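Local coordinates for protein methylxanthine N3-demethylase NdmB (Pseudomonas putida, PDB 6ICL) that removes the N3-methyl group of theobromine and related methylxanthines as formaldehyde, using oxygen and NADH, in bacterial caffeine degradation, at residues A[170-175]-A[291-296]; A[163-168]-A[268-273]. All coordinates share one frame; numbering follows the deposited sequence.

Contact 1 of 2, residues A[170-175]-A[291-296]; sequences DMQVIV and IVREKD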
loop_
_atom_site.group_PDB
_atom_site.type_symbol
_atom_site.label_atom_id
_atom_site.label_comp_id
_atom_site.label_asym_id
_atom_site.label_seq_id
_atom_site.Cartn_x
_atom_site.Cartn_y
_atom_site.Cartn_z
ATOM N N ASP A 170 26.404 28.799 28.641
ATOM C CA ASP A 170 25.389 28.516 29.647
ATOM C C ASP A 170 24.158 27.827 29.074
ATOM O O ASP A 170 23.271 27.441 29.847
ATOM C CB ASP A 170 24.943 29.799 30.343
ATOM C CG ASP A 170 25.999 30.363 31.266
ATOM O OD1 ASP A 170 26.840 29.591 31.779
ATOM O OD2 ASP A 170 25.980 31.588 31.471
ATOM N N MET A 171 24.066 27.672 27.758
ATOM C CA MET A 171 22.852 27.159 27.139
ATOM C C MET A 171 23.166 25.923 26.303
ATOM O O MET A 171 24.327 25.586 26.058
ATOM C CB MET A 171 22.186 28.258 26.303
ATOM C CG MET A 171 21.869 29.496 27.151
ATOM S SD MET A 171 20.852 30.734 26.338
ATOM C CE MET A 171 19.217 30.241 26.865
ATOM N N GLN A 172 22.120 25.210 25.890
ATOM C CA GLN A 172 22.305 24.063 25.013
ATOM C C GLN A 172 21.375 24.177 23.812
ATOM O O GLN A 172 20.270 24.717 23.911
ATOM C CB GLN A 172 22.086 22.732 25.751
ATOM C CG GLN A 172 20.712 22.542 26.370
ATOM C CD GLN A 172 20.656 21.328 27.279
ATOM O OE1 GLN A 172 20.732 21.449 28.505
ATOM N NE2 GLN A 172 20.532 20.145 26.683
ATOM N N VAL A 173 21.841 23.648 22.678
ATOM C CA VAL A 173 21.208 23.848 21.383
ATOM C C VAL A 173 20.608 22.532 20.884
ATOM O O VAL A 173 21.175 21.450 21.101
ATOM C CB VAL A 173 22.230 24.411 20.377
ATOM C CG1 VAL A 173 21.591 24.649 18.992
ATOM C CG2 VAL A 173 22.871 25.680 20.926
ATOM N N ILE A 174 19.447 22.636 20.226
ATOM C CA ILE A 174 18.862 21.573 19.405
ATOM C C ILE A 174 18.716 22.125 17.997
ATOM O O ILE A 174 17.996 23.108 17.790
ATOM C CB ILE A 174 17.484 21.121 19.912
ATOM C CG1 ILE A 174 17.535 20.570 21.327
ATOM C CG2 ILE A 174 16.885 20.083 18.955
ATOM C CD1 ILE A 174 16.146 20.501 21.984
ATOM N N VAL A 175 19.388 21.507 17.035
ATOM C CA VAL A 175 19.168 21.777 15.619
ATOM C C VAL A 175 18.249 20.675 15.089
ATOM O O VAL A 175 18.650 19.514 14.943
ATOM C CB VAL A 175 20.486 21.841 14.835
ATOM C CG1 VAL A 175 20.214 22.225 13.372
ATOM C CG2 VAL A 175 21.437 22.836 15.489
ATOM N N ILE A 291 16.305 25.332 18.716
ATOM C CA ILE A 291 15.897 25.667 20.076
ATOM C C ILE A 291 17.159 25.847 20.909
ATOM O O ILE A 291 18.024 24.961 20.926
ATOM C CB ILE A 291 15.005 24.567 20.672
ATOM C CG1 ILE A 291 13.819 24.273 19.745
ATOM C CG2 ILE A 291 14.530 24.949 22.065
ATOM C CD1 ILE A 291 13.009 23.047 20.166
ATOM N N VAL A 292 17.280 26.997 21.572
ATOM C CA VAL A 292 18.386 27.283 22.482
ATOM C C VAL A 292 17.804 27.552 23.852
ATOM O O VAL A 292 16.901 28.387 23.998
ATOM C CB VAL A 292 19.232 28.479 22.027
ATOM C CG1 VAL A 292 20.490 28.602 22.925
ATOM C CG2 VAL A 292 19.610 28.314 20.566
ATOM N N ARG A 293 18.300 26.830 24.847
ATOM C CA ARG A 293 17.744 26.918 26.184
ATOM C C ARG A 293 18.870 26.777 27.196
ATOM O O ARG A 293 19.940 26.246 26.890
ATOM C CB ARG A 293 16.679 25.844 26.421
ATOM C CG ARG A 293 17.253 24.455 26.752
ATOM C CD ARG A 293 16.177 23.405 26.608
ATOM N NE ARG A 293 16.507 22.097 27.176
ATOM C CZ ARG A 293 17.016 21.069 26.495
ATOM N NH1 ARG A 293 17.312 21.181 25.204
ATOM N NH2 ARG A 293 17.248 19.920 27.119
ATOM N N GLU A 294 18.609 27.258 28.410
ATOM C CA GLU A 294 19.561 27.102 29.502
ATOM C C GLU A 294 19.669 25.634 29.889
ATOM O O GLU A 294 18.674 24.906 29.884
ATOM C CB GLU A 294 19.112 27.938 30.703
ATOM C CG GLU A 294 19.262 29.441 30.479
ATOM C CD GLU A 294 18.537 30.291 31.505
ATOM O OE1 GLU A 294 17.997 29.735 32.494
ATOM O OE2 GLU A 294 18.508 31.530 31.310
ATOM N N LYS A 295 20.879 25.201 30.240
ATOM C CA LYS A 295 21.101 23.783 30.513
ATOM C C LYS A 295 20.195 23.320 31.643
ATOM O O LYS A 295 19.993 24.045 32.616
ATOM C CB LYS A 295 22.570 23.540 30.855
ATOM C CG LYS A 295 23.505 24.094 29.796
ATOM C CD LYS A 295 24.954 23.755 30.094
ATOM C CE LYS A 295 25.820 24.073 28.898
ATOM N NZ LYS A 295 27.161 23.421 28.943
ATOM N N ASP A 296 19.606 22.098 31.502
ATOM C CA ASP A 296 18.546 21.721 32.436
ATOM C C ASP A 296 18.445 20.241 32.794
ATOM O O ASP A 296 17.577 19.899 33.606
ATOM C CB ASP A 296 17.185 22.200 31.898
ATOM C CG ASP A 296 16.799 21.547 30.552
ATOM O OD1 ASP A 296 17.550 20.685 30.036
ATOM O OD2 ASP A 296 15.717 21.901 30.025
HETATM O O HOH W 1 17.734 23.492 23.351
#

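Contact 2 of 2, residues A[163-168]-A[268-273]; sequences LSDFDN and DSRFVL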
loop_
_atom_site.group_PDB
_atom_site.type_symbol
_atom_site.label_atom_id
_atom_site.label_comp_id
_atom_site.label_asym_id
_atom_site.label_seq_id
_atom_site.Cartn_x
_atom_site.Cartn_y
_atom_site.Cartn_z
ATOM N N LEU A 163 21.034 34.153 14.420
ATOM C CA LEU A 163 20.567 33.317 15.515
ATOM C C LEU A 163 21.388 33.670 16.746
ATOM O O LEU A 163 22.604 33.817 16.660
ATOM C CB LEU A 163 20.710 31.819 15.202
ATOM C CG LEU A 163 20.825 30.847 16.380
ATOM C CD1 LEU A 163 19.491 30.647 17.076
ATOM C CD2 LEU A 163 21.428 29.498 15.938
ATOM N N SER A 164 20.729 33.822 17.885
ATOM C CA SER A 164 21.434 34.196 19.099
ATOM C C SER A 164 21.773 32.955 19.913
ATOM O O SER A 164 21.043 31.956 19.891
ATOM C CB SER A 164 20.600 35.165 19.942
ATOM O OG SER A 164 19.475 34.533 20.526
ATOM N N ASP A 165 22.902 33.030 20.627
ATOM C CA ASP A 165 23.278 32.111 21.707
ATOM C C ASP A 165 23.713 30.725 21.243
ATOM O O ASP A 165 23.810 29.827 22.090
ATOM C CB ASP A 165 22.152 31.913 22.730
ATOM C CG ASP A 165 21.720 33.206 23.388
ATOM O OD1 ASP A 165 20.816 33.889 22.851
ATOM O OD2 ASP A 165 22.280 33.537 24.452
ATOM N N PHE A 166 23.995 30.516 19.959
ATOM C CA PHE A 166 24.483 29.209 19.532
ATOM C C PHE A 166 25.752 28.841 20.287
ATOM O O PHE A 166 25.937 27.681 20.673
ATOM C CB PHE A 166 24.706 29.208 18.014
ATOM C CG PHE A 166 24.996 27.830 17.414
ATOM C CD1 PHE A 166 23.960 26.958 17.087
ATOM C CD2 PHE A 166 26.305 27.438 17.143
ATOM C CE1 PHE A 166 24.224 25.707 16.519
ATOM C CE2 PHE A 166 26.581 26.197 16.593
ATOM C CZ PHE A 166 25.534 25.325 16.277
ATOM N N ASP A 167 26.601 29.829 20.575
ATOM C CA ASP A 167 27.878 29.612 21.238
ATOM C C ASP A 167 27.872 29.984 22.716
ATOM O O ASP A 167 28.940 30.042 23.326
ATOM C CB ASP A 167 28.971 30.399 20.519
ATOM C CG ASP A 167 29.207 29.899 19.110
ATOM O OD1 ASP A 167 29.305 28.662 18.921
ATOM O OD2 ASP A 167 29.279 30.741 18.189
ATOM N N ASN A 168 26.711 30.224 23.306
ATOM C CA ASN A 168 26.620 30.616 24.709
ATOM C C ASN A 168 26.789 29.397 25.610
ATOM O O ASN A 168 25.890 28.548 25.691
ATOM C CB ASN A 168 25.281 31.316 24.964
ATOM C CG ASN A 168 25.021 31.601 26.439
ATOM O OD1 ASN A 168 25.842 31.324 27.311
ATOM N ND2 ASN A 168 23.858 32.163 26.716
ATOM N N ASP A 268 15.629 36.048 35.192
ATOM C CA ASP A 268 16.099 36.531 33.901
ATOM C C ASP A 268 16.353 35.401 32.914
ATOM O O ASP A 268 17.142 35.572 31.984
ATOM C CB ASP A 268 17.369 37.367 34.066
ATOM C CG ASP A 268 17.086 38.749 34.604
ATOM O OD1 ASP A 268 16.185 39.441 34.057
ATOM O OD2 ASP A 268 17.764 39.131 35.586
ATOM N N SER A 269 15.703 34.252 33.095
ATOM C CA SER A 269 15.960 33.107 32.228
ATOM C C SER A 269 15.451 33.375 30.816
ATOM O O SER A 269 14.372 33.946 30.620
ATOM C CB SER A 269 15.311 31.843 32.792
ATOM O OG SER A 269 13.930 32.046 33.029
ATOM N N ARG A 270 16.244 32.963 29.831
ATOM C CA ARG A 270 15.918 33.170 28.432
ATOM C C ARG A 270 15.749 31.841 27.704
ATOM O O ARG A 270 16.331 30.820 28.086
ATOM C CB ARG A 270 16.985 33.994 27.750
ATOM C CG ARG A 270 17.021 35.411 28.230
ATOM C CD ARG A 270 18.090 36.163 27.485
ATOM N NE ARG A 270 19.233 35.300 27.282
ATOM C CZ ARG A 270 19.822 35.109 26.112
ATOM N NH1 ARG A 270 19.385 35.749 25.041
ATOM N NH2 ARG A 270 20.860 34.294 26.026
ATOM N N PHE A 271 14.942 31.884 26.644
ATOM C CA PHE A 271 14.661 30.752 25.776
ATOM C C PHE A 271 14.644 31.302 24.360
ATOM O O PHE A 271 13.956 32.291 24.108
ATOM C CB PHE A 271 13.311 30.128 26.166
ATOM C CG PHE A 271 12.935 28.915 25.388
ATOM C CD1 PHE A 271 13.344 27.658 25.802
ATOM C CD2 PHE A 271 12.121 29.019 24.255
ATOM C CE1 PHE A 271 12.968 26.507 25.088
ATOM C CE2 PHE A 271 11.747 27.882 23.529
ATOM C CZ PHE A 271 12.171 26.621 23.953
ATOM N N VAL A 272 15.418 30.712 23.449
ATOM C CA VAL A 272 15.443 31.147 22.053
ATOM C C VAL A 272 14.763 30.098 21.168
ATOM O O VAL A 272 15.132 28.916 21.190
ATOM C CB VAL A 272 16.873 31.404 21.560
ATOM C CG1 VAL A 272 16.842 31.779 20.077
ATOM C CG2 VAL A 272 17.530 32.509 22.378
ATOM N N LEU A 273 13.767 30.535 20.400
ATOM C CA LEU A 273 13.153 29.732 19.351
ATOM C C LEU A 273 13.449 30.422 18.030
ATOM O O LEU A 273 13.175 31.620 17.865
ATOM C CB LEU A 273 11.644 29.556 19.566
ATOM C CG LEU A 273 10.931 28.558 18.624
ATOM C CD1 LEU A 273 11.527 27.136 18.713
ATOM C CD2 LEU A 273 9.416 28.512 18.854
#

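Contact 1 of 2, residues A[170-175]-A[291-296]
Q172 and R293 face each other as a hydrogen-bonded antiparallel pair, Q172 N giving its hydrogen to R293 O at 2.6 Å, while R293 N returns one to Q172 O. The same pair of backbone hydrogen bonds joins I174 and I291 two residues on. With CG set between its backbone N and carbonyl carbon (chi1 60°), the Q172 side chain rises from CB on the R293 side of the sheet. CG packs on R293 CG at 4.0 Å; CD then lies over one face of the guanidinium, the amide and guanidinium planes 28° apart in an offset stack. NE2 stays on that face without bonding to it, and OE1 turns to the chain beyond the strand, accepting from D296 N at 3.3 Å. The rotation of the R293 guanidinium is fixed along its edge: NE and NH2 grip the D296 carboxylate side-on, NE to OD2 at 3.0 Å, and NH1 donates to a water that itself bonds to Q172 O and I291 O. D296 OD1 also accepts from Q298 N, and D300 of helix 300-319 forms a second salt bridge with R293 NH1. M171 CB meets V292 CG1, on the face shared with V173, at 3.8 Å, and M171 bends at chi3 to lay CE against E294 CG. Here strand 171-181 pairs as an edge strand, within this chain, of the antiparallel sheet in the catalytic domain of a Rieske oxygenase.

Contact 2 of 2, residues A[163-168]-A[268-273]
S164 and D165 lie against V272 and R270, where the loop that leads into strand 171-181 crosses one face of the antiparallel sheet in the catalytic domain; residues D165 to N168 form a type I beta turn. The close-packed part centres on the buried V272 and L163, with the S164 hydroxyl among the methyls. V272 turns both methyls to the loop, CG1 reaching L163 CD1 at 4.2 Å and CG2 sitting 3.4 Å from S164 OG, and N259 of strand 257-264 also packs on V272. Beyond it the contact is polar and partly exposed, carried by the salt bridge of D165 with R270, whose side chains approach from opposite directions with their carboxylate and guanidinium planes 45° apart. The R270 chain bends at chi3 (-38°) to bring its guanidinium to the acid, and E261 is a second anionic partner for NH1. D165 OD1 has two donors: S164 OG gives to its anti lone pair at 2.8 Å, and R270 NH1 comes to the syn side at 3.2 Å, 22° out of the carboxylate plane. An alanine here in place of S164 would probably leave D165 OD1 without one of them and the carboxylate freer to turn. V272 CG2 also touches that oxygen, 3.6 Å from D165 OD1.

Overall arrangement
From the N terminus, the chain leaves strand 146-150 and enters the loop 163-168, then passes almost directly into strand 171-181. The two first segments thus precede both second ones: 163-168 waits for 268-273 and 170-175 for 291-296, so the closed loops cross, contact 1 spanning 115 intervening residues and contact 2 spanning 99. Strands 270-281 and 284-294, consecutive in the chain and neighbours in the sheet, carry the returning segments. The centres of contacts 1 and 2 lie about 7 Å apart, and V272 N and V292 O, 2.8 Å apart, probably hydrogen bond between them. Contact 1 adds strand 171-181, outermost within this chain, to the sheet, whereas contact 2 fastens the preceding loop across its face.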